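Local coordinates for uncharacterized protein (Bacteroides ovatus CL02T12C04, PDB 6PTM) that probably hydrolyses carrageenan oligosaccharides from their chain ends, as an exo-acting enzyme of glycoside hydrolase family 42, at residues A263-V266 with N267-I271; Y311-E314 with E315-W319; D369-T372 with E373-F377. One frame throughout, in Å; residues are numbered along the deposited sequence.

Contact 1 (A263-V266 with N267-I271)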
loop_
_atom_site.group_PDB
_atom_site.type_symbol
_atom_site.label_atom_id
_atom_site.label_comp_id
_atom_site.label_asym_id
_atom_site.label_seq_id
_atom_site.Cartn_x
_atom_site.Cartn_y
_atom_site.Cartn_z
ATOM N N ALA A 263 17.746 17.192 -18.001
ATOM C CA ALA A 263 16.608 16.677 -17.214
ATOM C C ALA A 263 16.624 17.350 -15.843
ATOM O O ALA A 263 15.564 17.812 -15.388
ATOM C CB ALA A 263 16.670 15.170 -17.122
ATOM N N ARG A 264 17.791 17.412 -15.200
ATOM C CA ARG A 264 17.947 18.059 -13.877
ATOM C C ARG A 264 17.660 19.583 -13.973
ATOM O O ARG A 264 16.991 20.131 -13.049
ATOM C CB ARG A 264 19.323 17.714 -13.298
ATOM C CG ARG A 264 19.598 16.216 -13.325
ATOM C CD ARG A 264 19.742 15.606 -11.952
ATOM N NE ARG A 264 19.624 14.139 -11.935
ATOM C CZ ARG A 264 19.986 13.385 -10.895
ATOM N NH1 ARG A 264 20.536 13.959 -9.832
ATOM N NH2 ARG A 264 19.815 12.073 -10.919
ATOM N N GLN A 265 18.132 20.262 -15.021
ATOM C CA GLN A 265 17.810 21.705 -15.228
ATOM C C GLN A 265 16.275 21.862 -15.271
ATOM O O GLN A 265 15.710 22.757 -14.594
ATOM C CB GLN A 265 18.461 22.243 -16.510
ATOM C CG GLN A 265 17.993 23.663 -16.890
ATOM C CD GLN A 265 18.462 24.044 -18.274
ATOM O OE1 GLN A 265 19.617 23.810 -18.588
ATOM N NE2 GLN A 265 17.565 24.547 -19.130
ATOM N N VAL A 266 15.607 21.020 -16.039
ATOM C CA VAL A 266 14.158 21.200 -16.320
ATOM C C VAL A 266 13.380 20.959 -15.020
ATOM O O VAL A 266 12.489 21.783 -14.669
ATOM C CB VAL A 266 13.671 20.330 -17.502
ATOM C CG1 VAL A 266 12.155 20.307 -17.576
ATOM C CG2 VAL A 266 14.247 20.793 -18.840
ATOM N N ASN A 267 13.705 19.883 -14.304
ATOM C CA ASN A 267 13.023 19.582 -13.026
ATOM C C ASN A 267 13.283 20.718 -12.028
ATOM O O ASN A 267 12.319 21.127 -11.381
ATOM C CB ASN A 267 13.419 18.201 -12.501
ATOM C CG ASN A 267 12.664 17.125 -13.237
ATOM O OD1 ASN A 267 11.572 16.721 -12.832
ATOM N ND2 ASN A 267 13.215 16.682 -14.346
ATOM N N SER A 268 14.525 21.184 -11.891
ATOM C CA SER A 268 14.909 22.320 -11.004
ATOM C C SER A 268 14.078 23.556 -11.385
ATOM O O SER A 268 13.543 24.214 -10.485
ATOM C CB SER A 268 16.390 22.591 -11.052
ATOM O OG SER A 268 17.086 21.535 -10.392
ATOM N N ASP A 269 13.901 23.796 -12.684
ATOM C CA ASP A 269 13.172 24.990 -13.190
ATOM C C ASP A 269 11.685 24.840 -12.864
ATOM O O ASP A 269 11.072 25.843 -12.421
ATOM C CB ASP A 269 13.431 25.235 -14.683
ATOM C CG ASP A 269 14.761 25.899 -14.988
ATOM O OD1 ASP A 269 15.383 26.410 -14.073
ATOM O OD2 ASP A 269 15.123 25.927 -16.151
ATOM N N LEU A 270 11.117 23.652 -13.088
ATOM C CA LEU A 270 9.706 23.391 -12.733
ATOM C C LEU A 270 9.494 23.717 -11.251
ATOM O O LEU A 270 8.570 24.519 -10.947
ATOM C CB LEU A 270 9.286 21.948 -13.061
ATOM C CG LEU A 270 7.819 21.650 -12.778
ATOM C CD1 LEU A 270 6.906 22.526 -13.638
ATOM C CD2 LEU A 270 7.492 20.185 -13.025
ATOM N N ILE A 271 10.346 23.185 -10.375
ATOM C CA ILE A 271 10.096 23.239 -8.907
ATOM C C ILE A 271 10.261 24.682 -8.416
ATOM O O ILE A 271 9.400 25.153 -7.694
ATOM C CB ILE A 271 10.995 22.201 -8.224
ATOM C CG1 ILE A 271 10.476 20.795 -8.515
ATOM C CG2 ILE A 271 11.092 22.438 -6.743
ATOM C CD1 ILE A 271 11.483 19.686 -8.271
HETATM O O HOH W 1 14.687 24.872 -18.547
#
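Asn267 uses its side chain and its backbone on the same acceptor, Ala263 O, one helical turn earlier. The amide ND2 reaches that oxygen at 2.8 Å in a nearly straight bond (171° at the hydrogen), while the backbone N of Asn267 donates to Ala263 O at 3.0 Å. The carbonyl oxygen lies close to the plane of the Asn267 amide, but ND2 stands above the carbonyl's own plane, 43° out of it, and the two donors thus share the oxygen. With chi1 at -79°, CG sits beside the backbone N and the amide folds back along the helix. ND2 also meets Tyr256 OH and OD1 accepts from Asn198 ND2, so this buried amide has three named partners.

Val266 contributes mainly through its backbone, its O accepting from Leu270 N at 2.8 Å, while its branches pack outward against Trp237. On the more exposed side, Gln265 and Asp269 lean over each other. Gln265 CG touches Asp269 OD2 at 3.7 Å; their polar ends are joined by water 1, which accepts from Gln265 NE2 (3.0 Å) and donates to Asp269 OD2 (2.7 Å). Asn204 is the stronger partner of NE2.

The Asn267 bond is an i/i+4 side-chain-to-backbone contact within a helix. Helix 261-278 itself lies in the beta-alpha-beta crossover between parallel strands 225-230 and 288-292, consistent with the (beta/alpha)8 barrel of family 42.

Contact 2 (Y311-E314 with E315-W319)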
loop_
_atom_site.group_PDB
_atom_site.type_symbol
_atom_site.label_atom_id
_atom_site.label_comp_id
_atom_site.label_asym_id
_atom_site.label_seq_id
_atom_site.Cartn_x
_atom_site.Cartn_y
_atom_site.Cartn_z
ATOM N N TYR A 311 24.962 8.708 -20.044
ATOM C CA TYR A 311 25.084 9.495 -18.788
ATOM C C TYR A 311 24.970 8.524 -17.603
ATOM O O TYR A 311 25.804 8.618 -16.662
ATOM C CB TYR A 311 24.093 10.669 -18.735
ATOM C CG TYR A 311 24.542 11.910 -19.476
ATOM C CD1 TYR A 311 25.560 12.733 -19.007
ATOM C CD2 TYR A 311 23.972 12.246 -20.685
ATOM C CE1 TYR A 311 25.985 13.853 -19.717
ATOM C CE2 TYR A 311 24.379 13.356 -21.413
ATOM C CZ TYR A 311 25.387 14.169 -20.927
ATOM O OH TYR A 311 25.742 15.254 -21.683
ATOM N N ALA A 312 24.018 7.577 -17.642
ATOM C CA ALA A 312 23.757 6.632 -16.531
ATOM C C ALA A 312 24.943 5.674 -16.398
ATOM O O ALA A 312 25.334 5.390 -15.269
ATOM C CB ALA A 312 22.447 5.874 -16.739
ATOM N N TYR A 313 25.483 5.160 -17.504
ATOM C CA TYR A 313 26.632 4.229 -17.461
ATOM C C TYR A 313 27.856 4.948 -16.875
ATOM O O TYR A 313 28.634 4.317 -16.107
ATOM C CB TYR A 313 26.909 3.610 -18.831
ATOM C CG TYR A 313 27.574 2.272 -18.680
ATOM C CD1 TYR A 313 26.819 1.128 -18.476
ATOM C CD2 TYR A 313 28.958 2.167 -18.546
ATOM C CE1 TYR A 313 27.423 -0.098 -18.253
ATOM C CE2 TYR A 313 29.577 0.949 -18.315
ATOM C CZ TYR A 313 28.810 -0.196 -18.194
ATOM O OH TYR A 313 29.409 -1.393 -17.919
ATOM N N GLU A 314 28.049 6.232 -17.215
ATOM C CA GLU A 314 29.123 7.040 -16.578
ATOM C C GLU A 314 28.887 7.110 -15.054
ATOM O O GLU A 314 29.858 6.972 -14.285
ATOM C CB GLU A 314 29.244 8.396 -17.291
ATOM C CG GLU A 314 30.356 9.279 -16.734
ATOM C CD GLU A 314 31.765 8.693 -16.762
ATOM O OE1 GLU A 314 32.070 7.800 -17.619
ATOM O OE2 GLU A 314 32.539 9.096 -15.896
ATOM N N GLU A 315 27.635 7.248 -14.597
ATOM C CA GLU A 315 27.350 7.217 -13.140
ATOM C C GLU A 315 27.673 5.819 -12.595
ATOM O O GLU A 315 28.306 5.706 -11.514
ATOM C CB GLU A 315 25.911 7.664 -12.857
ATOM C CG GLU A 315 25.695 9.131 -13.162
ATOM C CD GLU A 315 26.641 10.072 -12.445
ATOM O OE1 GLU A 315 26.680 10.029 -11.217
ATOM O OE2 GLU A 315 27.404 10.772 -13.134
ATOM N N PHE A 316 27.346 4.780 -13.349
ATOM C CA PHE A 316 27.697 3.386 -12.975
ATOM C C PHE A 316 29.210 3.242 -12.696
ATOM O O PHE A 316 29.582 2.594 -11.704
ATOM C CB PHE A 316 27.199 2.403 -14.043
ATOM C CG PHE A 316 27.327 0.937 -13.707
ATOM C CD1 PHE A 316 27.132 0.450 -12.425
ATOM C CD2 PHE A 316 27.594 0.024 -14.714
ATOM C CE1 PHE A 316 27.241 -0.913 -12.156
ATOM C CE2 PHE A 316 27.651 -1.342 -14.455
ATOM C CZ PHE A 316 27.472 -1.805 -13.169
ATOM N N ARG A 317 30.070 3.767 -13.564
ATOM C CA ARG A 317 31.558 3.678 -13.385
ATOM C C ARG A 317 31.931 4.351 -12.055
ATOM O O ARG A 317 32.752 3.790 -11.302
ATOM C CB ARG A 317 32.288 4.337 -14.559
ATOM C CG ARG A 317 32.048 3.701 -15.927
ATOM C CD ARG A 317 32.786 4.483 -17.012
ATOM N NE ARG A 317 32.586 3.851 -18.293
ATOM C CZ ARG A 317 31.906 4.398 -19.296
ATOM N NH1 ARG A 317 31.408 5.613 -19.175
ATOM N NH2 ARG A 317 31.683 3.721 -20.405
ATOM N N LYS A 318 31.306 5.491 -11.732
ATOM C CA LYS A 318 31.512 6.186 -10.437
ATOM C C LYS A 318 31.045 5.312 -9.272
ATOM O O LYS A 318 31.776 5.176 -8.269
ATOM C CB LYS A 318 30.804 7.534 -10.485
ATOM C CG LYS A 318 31.510 8.545 -11.375
ATOM C CD LYS A 318 30.718 9.842 -11.607
ATOM C CE LYS A 318 31.387 10.766 -12.597
ATOM N NZ LYS A 318 30.604 12.011 -12.738
ATOM N N TRP A 319 29.865 4.724 -9.369
ATOM C CA TRP A 319 29.331 3.822 -8.311
ATOM C C TRP A 319 30.292 2.624 -8.147
ATOM O O TRP A 319 30.591 2.249 -7.002
ATOM C CB TRP A 319 27.923 3.367 -8.719
ATOM C CG TRP A 319 27.252 2.482 -7.719
ATOM C CD1 TRP A 319 26.311 2.871 -6.814
ATOM C CD2 TRP A 319 27.426 1.070 -7.557
ATOM N NE1 TRP A 319 25.903 1.803 -6.082
ATOM C CE2 TRP A 319 26.577 0.685 -6.501
ATOM C CE3 TRP A 319 28.207 0.090 -8.187
ATOM C CZ2 TRP A 319 26.515 -0.629 -6.048
ATOM C CZ3 TRP A 319 28.137 -1.209 -7.738
ATOM C CH2 TRP A 319 27.297 -1.564 -6.695
HETATM O O HOH W 2 27.070 10.958 -16.019
#
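Tyr311 O, Ala312 O, Tyr313 O and Glu314 O accept in turn from the backbone N of Glu315, Phe316, Arg317 and Lys318, an unbroken alpha-helical series. Its shortest bond is Phe316 N to Ala312 O at 2.8 Å; its longest is Lys318 N to Glu314 O at 3.3 Å.

Phe316 turns its edge to the face of Tyr313 in a T-shaped stack, planes 82° apart and centroids 5.2 Å apart. The touching atom is Phe316 CD2, which lies 3.5 Å from Tyr313 CE1, nearer the rim than the centre of the tyrosine ring. Helix 310-324, which carries both rings, belongs to the long excursion between barrel strands 288-292 and 391-394, and Phe316 continues the aromatic packing onto Phe363 and Phe366 of helix 358-385.

Arg317 meets two neighbours within the helix. Glu314 OE1 forms a salt bridge with Arg317 NH1 (2.8 Å), coming to the guanidinium edge; the bend of the Glu314 chain at chi2 (58°) brings the carboxylate round to it. Tyr313 CD2 sits over one face of the guanidinium, toward its rim, with ring and guanidinium planes 69° apart, and Val344 O takes NE.

On the solvent side, water 2 donates to Tyr311 O and to Glu315 OE2 (2.9 Å). The latter oxygen also has a weak salt bridge with Lys318 NZ, at 3.5 Å.

Contact 3 (D369-T372 with E373-F377). With EDO (1,2-ethanediol), chain C.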
loop_
_atom_site.group_PDB
_atom_site.type_symbol
_atom_site.label_atom_id
_atom_site.label_comp_id
_atom_site.label_asym_id
_atom_site.label_seq_id
_atom_site.Cartn_x
_atom_site.Cartn_y
_atom_site.Cartn_z
ATOM N N ASP A 369 20.457 2.429 -6.400
ATOM C CA ASP A 369 21.152 3.586 -5.784
ATOM C C ASP A 369 20.950 4.832 -6.648
ATOM O O ASP A 369 20.716 5.875 -6.061
ATOM C CB ASP A 369 22.613 3.256 -5.457
ATOM C CG ASP A 369 22.746 2.226 -4.339
ATOM O OD1 ASP A 369 21.697 1.857 -3.754
ATOM O OD2 ASP A 369 23.886 1.800 -4.046
ATOM N N ARG A 370 20.995 4.753 -7.975
ATOM C CA ARG A 370 20.876 5.995 -8.776
ATOM C C ARG A 370 19.415 6.434 -8.787
ATOM O O ARG A 370 19.141 7.628 -8.979
ATOM C CB ARG A 370 21.395 5.845 -10.207
ATOM C CG ARG A 370 20.654 4.813 -11.042
ATOM C CD ARG A 370 20.285 5.354 -12.382
ATOM N NE ARG A 370 19.543 4.353 -13.139
ATOM C CZ ARG A 370 19.091 4.536 -14.378
ATOM N NH1 ARG A 370 18.422 3.560 -14.970
ATOM N NH2 ARG A 370 19.346 5.666 -15.032
ATOM N N VAL A 371 18.494 5.482 -8.660
ATOM C CA VAL A 371 17.059 5.858 -8.607
ATOM C C VAL A 371 16.795 6.530 -7.265
ATOM O O VAL A 371 16.136 7.569 -7.245
ATOM C CB VAL A 371 16.141 4.647 -8.872
ATOM C CG1 VAL A 371 14.706 4.957 -8.485
ATOM C CG2 VAL A 371 16.256 4.219 -10.333
ATOM N N THR A 372 17.282 5.934 -6.163
ATOM C CA THR A 372 17.189 6.567 -4.829
ATOM C C THR A 372 17.745 8.006 -4.902
ATOM O O THR A 372 17.081 8.955 -4.379
ATOM C CB THR A 372 17.898 5.702 -3.780
ATOM O OG1 THR A 372 17.310 4.397 -3.710
ATOM C CG2 THR A 372 17.912 6.384 -2.440
ATOM N N GLU A 373 18.924 8.183 -5.490
ATOM C CA GLU A 373 19.578 9.528 -5.605
ATOM C C GLU A 373 18.667 10.494 -6.395
ATOM O O GLU A 373 18.519 11.682 -6.004
ATOM C CB GLU A 373 20.975 9.379 -6.203
ATOM C CG GLU A 373 21.749 10.695 -6.274
ATOM C CD GLU A 373 21.370 11.633 -7.406
ATOM O OE1 GLU A 373 21.050 11.146 -8.516
ATOM O OE2 GLU A 373 21.408 12.863 -7.176
ATOM N N TRP A 374 18.020 10.004 -7.447
ATOM C CA TRP A 374 17.130 10.831 -8.284
ATOM C C TRP A 374 15.996 11.381 -7.416
ATOM O O TRP A 374 15.713 12.588 -7.468
ATOM C CB TRP A 374 16.651 9.992 -9.473
ATOM C CG TRP A 374 15.410 10.500 -10.141
ATOM C CD1 TRP A 374 14.167 9.926 -10.148
ATOM C CD2 TRP A 374 15.308 11.697 -10.912
ATOM N NE1 TRP A 374 13.304 10.679 -10.891
ATOM C CE2 TRP A 374 13.968 11.783 -11.350
ATOM C CE3 TRP A 374 16.222 12.693 -11.281
ATOM C CZ2 TRP A 374 13.530 12.822 -12.163
ATOM C CZ3 TRP A 374 15.787 13.710 -12.097
ATOM C CH2 TRP A 374 14.456 13.781 -12.508
ATOM N N PHE A 375 15.363 10.517 -6.629
ATOM C CA PHE A 375 14.226 10.908 -5.768
ATOM C C PHE A 375 14.731 11.806 -4.642
ATOM O O PHE A 375 13.951 12.722 -4.262
ATOM C CB PHE A 375 13.455 9.676 -5.294
ATOM C CG PHE A 375 12.583 9.111 -6.375
ATOM C CD1 PHE A 375 11.589 9.883 -6.945
ATOM C CD2 PHE A 375 12.790 7.836 -6.867
ATOM C CE1 PHE A 375 10.797 9.369 -7.951
ATOM C CE2 PHE A 375 12.000 7.331 -7.881
ATOM C CZ PHE A 375 11.028 8.106 -8.445
ATOM N N SER A 376 15.955 11.598 -4.151
ATOM C CA SER A 376 16.611 12.520 -3.204
ATOM C C SER A 376 16.788 13.903 -3.844
ATOM O O SER A 376 16.477 14.905 -3.162
ATOM C CB SER A 376 17.925 11.977 -2.659
ATOM O OG SER A 376 17.669 10.840 -1.839
ATOM N N PHE A 377 17.282 13.971 -5.080
ATOM C CA PHE A 377 17.418 15.240 -5.849
ATOM C C PHE A 377 16.050 15.935 -5.921
ATOM O O PHE A 377 15.962 17.099 -5.532
ATOM C CB PHE A 377 18.012 15.003 -7.245
ATOM C CG PHE A 377 17.810 16.137 -8.222
ATOM C CD1 PHE A 377 18.575 17.296 -8.139
ATOM C CD2 PHE A 377 16.840 16.045 -9.212
ATOM C CE1 PHE A 377 18.347 18.357 -9.006
ATOM C CE2 PHE A 377 16.612 17.109 -10.079
ATOM C CZ PHE A 377 17.360 18.265 -9.966
HETATM C C1 EDO C . 21.810 -1.527 -3.581
HETATM O O1 EDO C . 21.780 -0.600 -2.535
HETATM C C2 EDO C . 22.244 -2.861 -3.060
HETATM O O2 EDO C . 23.613 -2.936 -2.726
HETATM O O HOH W 3 21.005 9.008 -9.994
#
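Glu373 donates its backbone N to Asp369 O at 3.0 Å, and its side chain reaches back to the next carbonyl through water. Water 3 donates to Glu373 OE1 (2.6 Å) and to Arg370 O, an oxygen already taken by the backbone N of Trp374. CG lies anti to the backbone N (chi1 -176°) and the chain then bends, bringing OE1 to the water and to its salt-bridge partner Arg264 on helix 261-278. Asp369 OD1 accepts from O1 of a 1,2-ethanediol, probably from the crystallisation liquor, at 2.7 Å.

Trp374 N approaches Arg370 O from above the carbonyl plane, 38° out of it; CB of Trp374 packs at 3.3 Å on Val371 O.

Phe375 lies alongside Val371, both side chains pointing the same way, with CE2 at 3.7 Å from Val371 CG1. Trp374 CD1 stands over the centre of the Phe375 ring, and Phe375 packs on Leu290 and Cys291 of strand 288-292.

Ser376 N bonds Thr372 O at 2.9 Å, beside helix 411-417.

Apolar Phe375 thus meets the barrel strand, Val371 a loop and Trp374 helix 261-278, while the hydrated carboxylate, its charge probably balanced by Arg264, lies on the exposed side.

Contacts 1, 2 and 3 follow one another along the chain on helices 261-278, 310-324 and 358-385, on the same side of its centre. Contact 3 touches both others: its centre is about 15 Å from that of contact 1 and about 13 Å from that of contact 2, whereas the centres of contacts 1 and 2 are about 21 Å apart and the two do not touch. Toward contact 1 the join is ionic, Arg264 NH2 to Glu373 OE1 at 2.9 Å, with Phe377 packed on Ser268. Toward contact 2 it is a probable hydrogen bond from Trp319 NE1 to Asp369 OD2. Helix 358-385, in the same strand-to-strand connection as helix 310-324, joins it to helix 261-278 of the preceding crossover.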